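Long-range contacts in HTH-type transcriptional regulator AscG (Escherichia coli, PDB 3BRQ), which represses transcription of the cryptic asc operon as a sequence-specific DNA-binding regulator of the LacI family: residues 137-142 / 201-206; 143-148 / 176-181; 91-96 / 109-114; 85-90 / 148-153; 250-255 / 282-287. All blocks are in the same frame, centred on the assembly; numbering follows the deposited sequence.

Interaction 1. Residues 137-142 / 201-206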
# COMPACT_ATOMS: atom_id res chain seq x y z
N ALA B 137 12.46 23.79 -18.04
CA ALA B 137 13.29 22.88 -18.86
C ALA B 137 12.92 22.88 -20.35
O ALA B 137 13.50 22.12 -21.13
CB ALA B 137 13.32 21.46 -18.29
N GLY B 138 11.99 23.75 -20.77
CA GLY B 138 11.60 23.85 -22.17
C GLY B 138 10.30 23.19 -22.63
O GLY B 138 9.99 23.20 -23.82
N HIS B 139 9.52 22.63 -21.71
CA HIS B 139 8.29 21.92 -22.09
C HIS B 139 7.12 22.86 -22.14
O HIS B 139 6.72 23.36 -21.11
CB HIS B 139 8.01 20.82 -21.08
CG HIS B 139 8.96 19.67 -21.16
ND1 HIS B 139 8.93 18.75 -22.19
CD2 HIS B 139 9.95 19.27 -20.33
CE1 HIS B 139 9.86 17.84 -21.99
NE2 HIS B 139 10.47 18.11 -20.85
N GLN B 140 6.57 23.12 -23.32
CA GLN B 140 5.40 23.99 -23.45
C GLN B 140 4.06 23.19 -23.55
O GLN B 140 3.00 23.75 -23.30
CB GLN B 140 5.52 24.92 -24.68
CG GLN B 140 6.70 25.95 -24.70
CD GLN B 140 6.54 27.04 -23.66
OE1 GLN B 140 7.24 27.05 -22.63
NE2 GLN B 140 5.59 27.97 -23.91
N GLU B 141 4.12 21.92 -23.93
CA GLU B 141 2.91 21.14 -24.19
C GLU B 141 2.99 19.97 -23.21
O GLU B 141 3.77 19.01 -23.39
CB GLU B 141 2.87 20.70 -25.65
CG GLU B 141 2.92 21.85 -26.65
CD GLU B 141 3.12 21.35 -28.08
OE1 GLU B 141 4.28 21.34 -28.55
OE2 GLU B 141 2.12 20.93 -28.73
N ILE B 142 2.22 20.10 -22.14
CA ILE B 142 2.32 19.18 -21.03
C ILE B 142 0.94 18.53 -20.81
O ILE B 142 -0.04 19.26 -20.62
CB ILE B 142 2.77 19.93 -19.70
CG1 ILE B 142 4.09 20.71 -19.93
CG2 ILE B 142 2.83 18.96 -18.55
CD1 ILE B 142 4.52 21.65 -18.76
N PHE B 201 2.20 16.35 -27.09
CA PHE B 201 2.78 16.73 -25.83
C PHE B 201 4.21 16.18 -25.68
O PHE B 201 4.48 15.07 -26.18
CB PHE B 201 1.83 16.31 -24.67
CG PHE B 201 1.50 14.82 -24.63
CD1 PHE B 201 2.26 13.97 -23.85
CD2 PHE B 201 0.42 14.29 -25.36
CE1 PHE B 201 2.00 12.64 -23.80
CE2 PHE B 201 0.14 12.93 -25.34
CZ PHE B 201 0.93 12.11 -24.54
N SER B 202 5.09 16.91 -24.99
CA SER B 202 6.48 16.47 -24.71
C SER B 202 6.68 15.94 -23.28
O SER B 202 7.69 15.30 -22.97
CB SER B 202 7.54 17.56 -25.05
OG SER B 202 7.42 18.72 -24.22
N ALA B 203 5.70 16.18 -22.41
CA ALA B 203 5.83 15.74 -21.03
C ALA B 203 4.45 15.37 -20.50
O ALA B 203 3.46 15.94 -20.95
CB ALA B 203 6.50 16.85 -20.15
N LEU B 204 4.40 14.41 -19.57
CA LEU B 204 3.16 13.98 -18.93
C LEU B 204 3.33 14.01 -17.41
O LEU B 204 4.28 13.39 -16.85
CB LEU B 204 2.78 12.53 -19.36
CG LEU B 204 1.63 12.00 -18.47
CD1 LEU B 204 0.35 12.00 -19.21
CD2 LEU B 204 1.91 10.61 -17.92
N VAL B 205 2.41 14.70 -16.73
CA VAL B 205 2.40 14.71 -15.24
C VAL B 205 1.24 13.82 -14.81
O VAL B 205 0.10 14.12 -15.17
CB VAL B 205 2.23 16.15 -14.68
CG1 VAL B 205 2.15 16.16 -13.15
CG2 VAL B 205 3.43 17.03 -15.14
N ALA B 206 1.55 12.68 -14.14
CA ALA B 206 0.52 11.79 -13.59
C ALA B 206 0.35 12.11 -12.13
O ALA B 206 1.33 12.27 -11.43
CB ALA B 206 0.92 10.30 -13.72
O HOH W 1 6.71 20.86 -25.39

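Interaction 2. Residues 143-148 / 176-181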
# COMPACT_ATOMS: atom_id res chain seq x y z
N ALA B 143 0.89 17.20 -20.86
CA ALA B 143 -0.30 16.42 -20.50
C ALA B 143 -0.46 16.24 -18.98
O ALA B 143 0.51 16.31 -18.23
CB ALA B 143 -0.28 15.06 -21.21
N PHE B 144 -1.67 16.03 -18.50
CA PHE B 144 -1.92 15.85 -17.11
C PHE B 144 -2.96 14.73 -16.91
O PHE B 144 -4.04 14.74 -17.51
CB PHE B 144 -2.42 17.15 -16.46
CG PHE B 144 -2.44 17.11 -14.96
CD1 PHE B 144 -1.27 17.43 -14.21
CD2 PHE B 144 -3.62 16.77 -14.28
CE1 PHE B 144 -1.31 17.39 -12.78
CE2 PHE B 144 -3.68 16.76 -12.87
CZ PHE B 144 -2.52 17.09 -12.11
N LEU B 145 -2.57 13.73 -16.12
CA LEU B 145 -3.48 12.70 -15.64
C LEU B 145 -3.98 12.94 -14.22
O LEU B 145 -3.22 12.89 -13.25
CB LEU B 145 -2.77 11.34 -15.67
CG LEU B 145 -2.85 10.40 -16.88
CD1 LEU B 145 -2.64 11.14 -18.13
CD2 LEU B 145 -1.81 9.27 -16.73
N THR B 146 -5.28 13.17 -14.08
CA THR B 146 -5.88 13.40 -12.77
C THR B 146 -6.15 12.15 -11.98
O THR B 146 -6.16 11.03 -12.51
CB THR B 146 -7.22 14.25 -12.87
OG1 THR B 146 -8.32 13.37 -13.14
CG2 THR B 146 -7.11 15.19 -14.03
N GLY B 147 -6.30 12.33 -10.68
CA GLY B 147 -6.84 11.25 -9.83
C GLY B 147 -8.34 11.36 -9.79
O GLY B 147 -8.93 12.18 -10.55
N SER B 148 -8.97 10.64 -8.84
CA SER B 148 -10.42 10.68 -8.74
C SER B 148 -10.97 12.10 -8.44
O SER B 148 -10.34 12.91 -7.75
CB SER B 148 -10.92 9.71 -7.70
OG SER B 148 -10.39 10.03 -6.44
N LEU B 176 -5.45 17.99 -23.31
CA LEU B 176 -4.25 17.46 -22.66
C LEU B 176 -4.50 16.92 -21.25
O LEU B 176 -3.58 16.52 -20.61
CB LEU B 176 -3.12 18.50 -22.64
CG LEU B 176 -2.49 18.77 -24.03
CD1 LEU B 176 -1.60 20.03 -23.98
CD2 LEU B 176 -1.68 17.53 -24.49
N ILE B 177 -5.72 17.02 -20.74
CA ILE B 177 -6.02 16.51 -19.39
C ILE B 177 -6.86 15.25 -19.55
O ILE B 177 -7.92 15.27 -20.21
CB ILE B 177 -6.83 17.54 -18.53
CG1 ILE B 177 -5.98 18.82 -18.27
CG2 ILE B 177 -7.24 16.90 -17.21
CD1 ILE B 177 -6.80 20.07 -17.92
N ALA B 178 -6.41 14.18 -18.93
CA ALA B 178 -7.11 12.89 -19.00
C ALA B 178 -7.53 12.57 -17.56
O ALA B 178 -6.69 12.59 -16.65
CB ALA B 178 -6.15 11.82 -19.52
N ASN B 179 -8.82 12.29 -17.33
CA ASN B 179 -9.30 11.98 -15.98
C ASN B 179 -8.97 10.51 -15.66
O ASN B 179 -9.21 9.63 -16.48
CB ASN B 179 -10.80 12.21 -15.86
CG ASN B 179 -11.20 13.68 -16.08
OD1 ASN B 179 -12.24 13.94 -16.66
ND2 ASN B 179 -10.37 14.62 -15.60
N GLY B 180 -8.36 10.27 -14.52
CA GLY B 180 -7.85 8.94 -14.15
C GLY B 180 -8.43 8.57 -12.79
O GLY B 180 -9.26 9.32 -12.22
N LYS B 181 -8.03 7.43 -12.27
CA LYS B 181 -8.68 6.86 -11.07
C LYS B 181 -7.65 6.30 -10.11
O LYS B 181 -8.04 5.55 -9.22
CB LYS B 181 -9.63 5.70 -11.40
CG LYS B 181 -10.33 5.72 -12.73
CD LYS B 181 -11.71 5.07 -12.69
CE LYS B 181 -12.82 6.18 -12.71
NZ LYS B 181 -14.16 5.62 -13.13

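Interaction 3. Residues 91-96 / 109-114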
# COMPACT_ATOMS: atom_id res chain seq x y z
N ASP B 91 -15.25 23.55 6.83
CA ASP B 91 -16.19 24.06 7.79
C ASP B 91 -16.79 22.97 8.64
O ASP B 91 -16.97 23.19 9.82
CB ASP B 91 -17.31 24.83 7.10
CG ASP B 91 -16.81 26.10 6.44
OD1 ASP B 91 -15.83 26.67 6.95
OD2 ASP B 91 -17.41 26.54 5.43
N GLU B 92 -17.14 21.84 8.04
CA GLU B 92 -17.61 20.70 8.86
C GLU B 92 -16.56 20.28 9.88
O GLU B 92 -16.88 20.01 11.04
CB GLU B 92 -18.01 19.52 8.00
CG GLU B 92 -19.35 19.76 7.30
CD GLU B 92 -19.71 18.66 6.29
OE1 GLU B 92 -18.92 18.34 5.38
OE2 GLU B 92 -20.83 18.12 6.42
N ILE B 93 -15.30 20.23 9.46
CA ILE B 93 -14.22 19.90 10.37
C ILE B 93 -14.09 20.97 11.49
O ILE B 93 -14.00 20.61 12.65
CB ILE B 93 -12.89 19.62 9.62
CG1 ILE B 93 -13.09 18.46 8.60
CG2 ILE B 93 -11.79 19.23 10.64
CD1 ILE B 93 -12.21 18.52 7.28
N ASP B 94 -14.18 22.27 11.15
CA ASP B 94 -14.10 23.30 12.17
C ASP B 94 -15.25 23.12 13.20
O ASP B 94 -15.07 23.28 14.41
CB ASP B 94 -14.14 24.73 11.55
CG ASP B 94 -12.76 25.22 11.08
OD1 ASP B 94 -11.77 25.06 11.83
OD2 ASP B 94 -12.68 25.81 9.96
N ASP B 95 -16.43 22.75 12.71
CA ASP B 95 -17.58 22.60 13.61
C ASP B 95 -17.36 21.42 14.53
O ASP B 95 -17.64 21.50 15.73
CB ASP B 95 -18.86 22.40 12.81
CG ASP B 95 -19.39 23.71 12.20
OD1 ASP B 95 -18.94 24.80 12.58
OD2 ASP B 95 -20.28 23.62 11.32
N ILE B 96 -16.79 20.34 14.00
CA ILE B 96 -16.49 19.20 14.85
C ILE B 96 -15.57 19.63 15.98
O ILE B 96 -15.87 19.35 17.15
CB ILE B 96 -15.98 17.99 14.03
CG1 ILE B 96 -17.15 17.33 13.30
CG2 ILE B 96 -15.36 16.88 14.92
CD1 ILE B 96 -16.81 16.79 11.97
N ARG B 109 -5.72 18.59 5.30
CA ARG B 109 -6.70 19.65 4.99
C ARG B 109 -6.32 20.88 5.82
O ARG B 109 -5.93 20.75 6.99
CB ARG B 109 -8.16 19.21 5.31
CG ARG B 109 -8.54 17.74 4.97
CD ARG B 109 -8.76 17.45 3.43
NE ARG B 109 -9.80 18.37 3.00
CZ ARG B 109 -11.10 18.13 3.08
NH1 ARG B 109 -11.52 16.91 3.44
NH2 ARG B 109 -12.00 19.07 2.71
N ARG B 110 -6.41 22.06 5.23
CA ARG B 110 -6.08 23.32 5.95
C ARG B 110 -7.32 23.97 6.55
O ARG B 110 -8.22 24.32 5.82
CB ARG B 110 -5.37 24.32 5.01
CG ARG B 110 -4.83 25.57 5.76
CD ARG B 110 -3.89 26.43 4.91
NE ARG B 110 -4.28 26.42 3.51
CZ ARG B 110 -3.78 27.22 2.56
NH1 ARG B 110 -2.83 28.12 2.84
NH2 ARG B 110 -4.23 27.11 1.31
N LEU B 111 -7.37 24.11 7.88
CA LEU B 111 -8.57 24.69 8.50
C LEU B 111 -8.65 26.22 8.45
O LEU B 111 -7.63 26.91 8.36
CB LEU B 111 -8.73 24.19 9.95
CG LEU B 111 -9.07 22.69 10.13
CD1 LEU B 111 -9.51 22.42 11.53
CD2 LEU B 111 -10.12 22.20 9.15
N ARG B 112 -9.89 26.74 8.46
CA ARG B 112 -10.12 28.17 8.36
C ARG B 112 -10.07 28.81 9.75
O ARG B 112 -9.25 29.69 10.00
CB ARG B 112 -11.48 28.44 7.68
CG ARG B 112 -11.78 29.92 7.37
CD ARG B 112 -13.20 30.17 6.78
NE ARG B 112 -13.72 29.05 5.97
CZ ARG B 112 -13.24 28.66 4.79
NH1 ARG B 112 -12.21 29.29 4.23
NH2 ARG B 112 -13.79 27.62 4.16
N LYS B 113 -10.96 28.37 10.63
CA LYS B 113 -10.97 28.81 12.02
C LYS B 113 -9.84 28.15 12.85
O LYS B 113 -8.90 28.83 13.25
CB LYS B 113 -12.36 28.60 12.62
CG LYS B 113 -12.53 29.06 14.04
CD LYS B 113 -13.92 28.66 14.55
CE LYS B 113 -14.03 28.79 16.06
NZ LYS B 113 -12.81 28.20 16.73
N ASN B 114 -9.89 26.83 13.07
CA ASN B 114 -8.90 26.16 13.93
C ASN B 114 -7.64 25.70 13.21
O ASN B 114 -7.31 24.50 13.18
CB ASN B 114 -9.54 24.99 14.68
CG ASN B 114 -10.77 25.40 15.47
OD1 ASN B 114 -10.67 25.93 16.57
ND2 ASN B 114 -11.95 25.11 14.92

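Interaction 4. Residues 85-90 / 148-153. With SO4 (sulfate ion), chain F.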
# COMPACT_ATOMS: atom_id res chain seq x y z
N PRO B 85 -9.72 13.06 6.53
CA PRO B 85 -10.95 12.94 5.81
C PRO B 85 -10.81 13.23 4.30
O PRO B 85 -10.08 14.18 3.89
CB PRO B 85 -11.81 14.05 6.47
CG PRO B 85 -10.87 15.09 6.77
CD PRO B 85 -9.49 14.45 6.93
N ARG B 86 -11.52 12.45 3.47
CA ARG B 86 -11.64 12.80 2.07
C ARG B 86 -12.84 13.73 1.95
O ARG B 86 -12.73 14.76 1.28
CB ARG B 86 -11.87 11.57 1.15
CG ARG B 86 -12.09 12.00 -0.32
CD ARG B 86 -11.87 10.95 -1.34
NE ARG B 86 -10.45 10.55 -1.50
CZ ARG B 86 -10.10 9.58 -2.31
NH1 ARG B 86 -11.08 9.02 -3.02
NH2 ARG B 86 -8.81 9.19 -2.46
N PHE B 87 -13.97 13.38 2.59
CA PHE B 87 -15.26 14.03 2.25
C PHE B 87 -15.69 15.26 3.07
O PHE B 87 -16.35 16.16 2.53
CB PHE B 87 -16.39 12.99 2.17
CG PHE B 87 -16.15 11.91 1.14
CD1 PHE B 87 -16.46 12.14 -0.23
CD2 PHE B 87 -15.53 10.72 1.50
CE1 PHE B 87 -16.21 11.18 -1.18
CE2 PHE B 87 -15.25 9.73 0.53
CZ PHE B 87 -15.57 9.93 -0.78
N LEU B 88 -15.39 15.29 4.37
CA LEU B 88 -15.85 16.41 5.21
C LEU B 88 -15.32 17.74 4.67
O LEU B 88 -14.17 17.79 4.28
CB LEU B 88 -15.45 16.25 6.66
CG LEU B 88 -16.22 15.21 7.49
CD1 LEU B 88 -15.36 14.75 8.69
CD2 LEU B 88 -17.54 15.78 7.99
N SER B 89 -16.16 18.77 4.61
CA SER B 89 -15.69 20.09 4.20
C SER B 89 -14.87 20.66 5.34
O SER B 89 -15.03 20.29 6.50
CB SER B 89 -16.86 21.00 3.92
OG SER B 89 -17.51 21.28 5.13
N VAL B 90 -13.96 21.56 5.01
CA VAL B 90 -13.25 22.38 6.04
C VAL B 90 -14.15 22.90 7.19
O VAL B 90 -13.84 22.70 8.39
CB VAL B 90 -12.42 23.49 5.32
CG1 VAL B 90 -12.24 24.76 6.14
CG2 VAL B 90 -11.07 22.89 4.92
N SER B 148 -8.97 10.64 -8.84
CA SER B 148 -10.42 10.68 -8.74
C SER B 148 -10.97 12.10 -8.44
O SER B 148 -10.34 12.91 -7.75
CB SER B 148 -10.92 9.71 -7.70
OG SER B 148 -10.39 10.03 -6.44
N MSE B 149 -12.16 12.43 -8.92
CA MSE B 149 -12.51 13.86 -8.76
C MSE B 149 -13.12 14.23 -7.36
O MSE B 149 -13.41 15.42 -7.07
CB MSE B 149 -13.27 14.40 -9.96
CG MSE B 149 -12.32 14.59 -11.24
SE MSE B 149 -10.48 15.32 -10.91
CE MSE B 149 -11.07 17.12 -10.46
N ASP B 150 -13.27 13.21 -6.53
CA ASP B 150 -13.76 13.35 -5.16
C ASP B 150 -12.62 13.59 -4.17
O ASP B 150 -12.86 13.74 -2.96
CB ASP B 150 -14.64 12.14 -4.72
CG ASP B 150 -13.89 10.78 -4.74
OD1 ASP B 150 -12.77 10.70 -5.26
OD2 ASP B 150 -14.47 9.74 -4.27
N SER B 151 -11.38 13.62 -4.66
CA SER B 151 -10.21 13.64 -3.74
C SER B 151 -9.63 15.04 -3.70
O SER B 151 -9.24 15.52 -4.73
CB SER B 151 -9.12 12.70 -4.28
OG SER B 151 -7.81 13.07 -3.86
N PRO B 152 -9.57 15.68 -2.52
CA PRO B 152 -8.88 16.93 -2.33
C PRO B 152 -7.49 16.97 -2.92
O PRO B 152 -7.11 18.00 -3.48
CB PRO B 152 -8.83 17.05 -0.80
CG PRO B 152 -10.03 16.41 -0.36
CD PRO B 152 -10.25 15.27 -1.29
N THR B 153 -6.73 15.87 -2.78
CA THR B 153 -5.38 15.82 -3.24
C THR B 153 -5.37 15.86 -4.75
O THR B 153 -4.52 16.51 -5.37
CB THR B 153 -4.68 14.50 -2.74
OG1 THR B 153 -4.62 14.51 -1.32
CG2 THR B 153 -3.26 14.35 -3.29
S SO4 F . -7.19 12.18 -0.49
O1 SO4 F . -6.92 13.57 -0.71
O2 SO4 F . -8.44 12.05 0.31
O3 SO4 F . -7.16 11.45 -1.73
O4 SO4 F . -6.03 11.64 0.20

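Interaction 5. Residues 250-255 / 282-287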
# COMPACT_ATOMS: atom_id res chain seq x y z
N SER B 250 9.56 11.49 -9.36
CA SER B 250 8.36 11.55 -8.53
C SER B 250 8.45 12.60 -7.41
O SER B 250 9.50 12.84 -6.86
CB SER B 250 8.05 10.21 -7.90
OG SER B 250 6.72 10.22 -7.34
N VAL B 251 7.31 13.21 -7.12
CA VAL B 251 7.18 14.14 -6.03
C VAL B 251 7.07 13.38 -4.69
O VAL B 251 6.13 12.65 -4.47
CB VAL B 251 5.96 15.12 -6.27
CG1 VAL B 251 5.79 16.02 -5.11
CG2 VAL B 251 6.22 15.96 -7.50
N LYS B 252 8.03 13.60 -3.79
CA LYS B 252 7.99 13.00 -2.47
C LYS B 252 7.32 13.92 -1.45
O LYS B 252 7.67 15.10 -1.35
CB LYS B 252 9.40 12.64 -1.99
CG LYS B 252 9.42 11.86 -0.66
CD LYS B 252 10.85 11.48 -0.37
CE LYS B 252 10.92 10.41 0.73
NZ LYS B 252 10.84 11.01 2.09
N ILE B 253 6.35 13.34 -0.74
CA ILE B 253 5.61 13.99 0.35
C ILE B 253 6.31 13.58 1.64
O ILE B 253 6.62 12.40 1.82
CB ILE B 253 4.07 13.57 0.34
CG1 ILE B 253 3.46 13.73 -1.08
CG2 ILE B 253 3.21 14.33 1.40
CD1 ILE B 253 3.47 15.17 -1.69
N PRO B 254 6.56 14.55 2.55
CA PRO B 254 7.16 14.28 3.84
C PRO B 254 6.14 13.61 4.80
O PRO B 254 5.87 14.12 5.89
CB PRO B 254 7.57 15.66 4.33
CG PRO B 254 6.58 16.61 3.68
CD PRO B 254 6.23 15.99 2.36
N VAL B 255 5.61 12.47 4.39
CA VAL B 255 4.64 11.74 5.20
C VAL B 255 5.12 11.54 6.64
O VAL B 255 4.43 11.91 7.58
CB VAL B 255 4.27 10.34 4.54
CG1 VAL B 255 3.42 9.48 5.49
CG2 VAL B 255 3.55 10.55 3.27
N SER B 282 5.62 20.58 2.27
CA SER B 282 5.71 20.64 0.81
C SER B 282 6.54 19.44 0.38
O SER B 282 7.45 19.01 1.09
CB SER B 282 6.39 21.94 0.35
OG SER B 282 7.60 22.17 1.10
N GLY B 283 6.22 18.91 -0.78
CA GLY B 283 7.01 17.83 -1.35
C GLY B 283 8.16 18.36 -2.17
O GLY B 283 8.25 19.59 -2.45
N LYS B 284 9.06 17.45 -2.53
CA LYS B 284 10.21 17.73 -3.38
C LYS B 284 10.14 16.77 -4.56
O LYS B 284 9.86 15.60 -4.37
CB LYS B 284 11.55 17.49 -2.64
CG LYS B 284 11.51 16.32 -1.67
CD LYS B 284 12.90 15.84 -1.13
CE LYS B 284 12.69 14.85 0.04
NZ LYS B 284 13.64 13.66 0.15
N LEU B 285 10.35 17.28 -5.77
CA LEU B 285 10.40 16.43 -6.95
C LEU B 285 11.75 15.70 -6.93
O LEU B 285 12.81 16.32 -6.74
CB LEU B 285 10.27 17.27 -8.23
CG LEU B 285 10.59 16.46 -9.48
CD1 LEU B 285 9.53 15.35 -9.70
CD2 LEU B 285 10.65 17.38 -10.67
N ILE B 286 11.70 14.38 -7.02
CA ILE B 286 12.91 13.60 -7.10
C ILE B 286 13.16 13.33 -8.57
O ILE B 286 12.33 12.71 -9.24
CB ILE B 286 12.80 12.30 -6.30
CG1 ILE B 286 12.42 12.66 -4.85
CG2 ILE B 286 14.12 11.46 -6.43
CD1 ILE B 286 13.18 11.98 -3.76
N ARG B 287 14.29 13.80 -9.07
CA ARG B 287 14.58 13.79 -10.50
C ARG B 287 15.29 12.54 -10.88
O ARG B 287 16.37 12.29 -10.36
CB ARG B 287 15.42 15.00 -10.89
CG ARG B 287 14.61 16.27 -10.83
CD ARG B 287 15.48 17.53 -10.82
NE ARG B 287 14.70 18.61 -10.22
CZ ARG B 287 14.69 18.90 -8.92
NH1 ARG B 287 15.47 18.24 -8.08
NH2 ARG B 287 13.90 19.87 -8.48

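Interaction 1. Residues 137-142 / 201-206
H139, E141 and I142 meet S202, A203 and V205 where two neighbouring parallel strands, 142-145 and 203-206, enter the six-stranded sheet of one subdomain of the periplasmic-binding-protein-like fold, each after a helix and a loop. The first segment leaves helix 123-136 through a Schellman motif: G138, at positive phi, returns its N-H to I135 O, and H139 N returns to L134 O. At H139, a chi1 of -71° turns the imidazole away from its own carbonyl and toward the loop ahead of strand 203-206. Its ND1 meets S202 OG at the ring edge, 2.5 Å away, in a nearly straight hydrogen bond (175°) that either partner could donate. A203 CB sits over one ring face, nearer its margin than its middle and 3.8 Å from the H139 ring centroid, a CH-pi contact. Because NE2 is bonded to I292 O, both ring nitrogens are engaged and the rotation of the imidazole is fixed.

Farther on, the N-H of E141 reaches a water at 3.2 Å, and S202 OG also binds that water. The carbonyl O of E141 then accepts S202 N at 3.0 Å, joining the loops just before the strand pairing. At I142 the strand begins: it bridges A203 with CA atoms 4.9 Å apart, and I142 CA makes a CA-H...O contact of 3.4 Å to A203 O. L134 of helix 123-136 packs on both I142 and V205. On that buried face I142 CG2 touches V205 CG2 at 4.0 Å.

Interaction 2. Residues 143-148 / 176-181
T146 holds OG1 between its backbone N and carbonyl carbon (chi1 85°), with CG2 beside the N; the hydroxyl therefore faces N179 and G180, while the methyl meets I177 CG2 at 3.6 Å, the two side chains crossing at about a right angle. The contact closes a beta-alpha-beta unit, strand 142-145, helix 152-167 and edge strand 177-178, whose strands run parallel.

Three backbone bonds establish the pairing. F144 N reaches L176 O at 2.9 Å, A178 N reaches F144 O at 2.8 Å, and T146 N reaches A178 O at 3.0 Å. On one face L145 CD1 packs against A178 CB at 3.8 Å, and L194 of helix 184-197 covers both residues. On the other, the F144 ring stacks with Y161 of helix 152-167, which also touches I177, and T146 CG2 lies at the edge of the F144 ring.

Beyond the strand pairing, three partners grip the T146 hydroxyl. It donates to G147 O at 2.9 Å, which orients it, and accepts two weak bonds of 3.4 Å, from N179 ND2 and from G180 N to T146 OG1.

Interaction 3. Residues 91-96 / 109-114
D94 puts its carboxylate among the backbone N-H groups of R112, K113 and N114, tying helix 90-98 to the loop that follows strand 104-107. The helix is the crossover of a beta-alpha-beta unit between the neighbouring parallel strands 80-84 and 104-107.

Hydrogen bonds dominate. D94 OD1 accepts N114 N at 2.9 Å, nearly straight (171°), and N114 ND2 at 3.1 Å, both donors arriving from the same face of the carboxylate. D94 OD2 takes K113 N at 3.2 Å, from above the carboxylate plane, and a weak bond from R112 N. With a leucine in place of D94, the N-H groups of K113 and N114 would probably be left without their acceptor, and the loop would be less firmly held on the helix.

The charged contact lies one turn back. R112, bent at chi3 (-31°), brings NE to D91 OD1 at 3.3 Å, a salt bridge whose hydrogen bond is weak, met at the guanidinium edge with the two planes 64° apart. K113 NZ has its own salt bridge, to D98, which also binds N114 ND2.

Apolar packing fills the inner side. I93 CD1 lies over a face of the R109 guanidinium, whose NH1 is bonded to L88 O and P85 O. Roughly perpendicular to L111, I93 sets CG2 3.7 Å from L111 CD2.

Interaction 4. Residues 85-90 / 148-153
R86 reaches from the loop after strand 80-84 to D150 and S151, at the start of helix 152-167, and a sulfate ion is held between them. Its CB already lies 3.6 Å from sulfate O2. CG passes 3.3 Å from D150 O and sits over the centre of the F87 ring; CD stays alongside that same carbonyl. A bend at chi3 (-70°) then turns the guanidinium so that its parts serve different partners. NE donates to sulfate O2 at 3.1 Å in a nearly straight bond (174°). S151 CB covers one face of the guanidinium, displaced from its centre. NH1 forms a salt bridge to D150 OD1 at 3.3 Å, the carboxylate and guanidinium planes being 62° apart. NH2 donates to sulfate O3 at 2.9 Å.

The carboxylate of D150 is itself positioned: S148 OG donates to D150 OD1 at 2.7 Å, nearly along its C-O axis. Across the ion, S151 OG donates to sulfate O3 at 2.8 Å and T153 OG1 to sulfate O1 at 2.6 Å, with T153 N also bonded to O1. Y84 OH and G33 N complete the grip. A leucine in place of R86 would probably cost D150 its salt bridge to the guanidinium and the anion two hydrogen bonds.

S151 is the N-cap of helix 152-167, so the anion rests by a helix N-terminus, whose dipole would probably favour it. The sulfate probably came from the crystallisation liquor, but its seat between the two subdomains is consistent with the cleft where LacI-family regulators bind their effectors.

Interaction 5. Residues 250-255 / 282-287
S250, V251 and K252 pair antiparallel with I286, L285 and K284, the short strand axes approaching to 4.4 Å with their directions 140° apart, a marked twist, as I286 N donates to S250 O at 2.7 Å, S250 N donates back to I286 O, and K252 N donates to K284 O at 2.8 Å on the far side of the non-hydrogen-bonded pair V251-L285.

V251 and L285 share one face and meet at a steep angle, V251 CG2 lying 4.0 Å from L285 CD1. Helix 123-136 backs this face, with T126 and A130 against V251 and E133 against L285. On the other face the two lysines run side by side in the same direction. K252 sends CG anti to its backbone nitrogen (chi1 -174°), and its CD then lies 3.6 Å from K284 NZ. The same methylene also meets I286 CD1 at 4.1 Å, and D237 touches both K252 and I286. S250 is on this face too, its hydroxyl bonded to D209 and to D237 N. Past the strand, P254 forms an inverse gamma turn, and P254 CD rests 3.5 Å from S282 O.

The pairing adds an antiparallel strand at the edge of an otherwise parallel sheet. Its chemistry is divided: backbone bonds and the V251-L285 packing join the strands, whereas K252 NZ and K284 NZ, 4.3 Å apart, probably repel each other, an effect that D237 beside K252 may soften.

Interactions 1, 2 and 5 belong to one mixed sheet. Interactions 1 and 2 share backbone bonds between its neighbouring strands, with centres about 14 Å apart; interaction 5 closes the far edge, its centre about 19 Å from either. Interaction 3 sits in the other subdomain, centred about 36 Å from interaction 1. Interaction 4 joins the two halves: its first segment touches interaction 3, about 13 Å away between centres, and S148 is shared with interaction 2. Along the chain, interaction 3 falls between the segments of interaction 4, which alternate with those of interactions 1 and 2; interaction 2 lies within interaction 1, and interaction 5 comes last. Thus 85-90 / 148-153 spans the cleft.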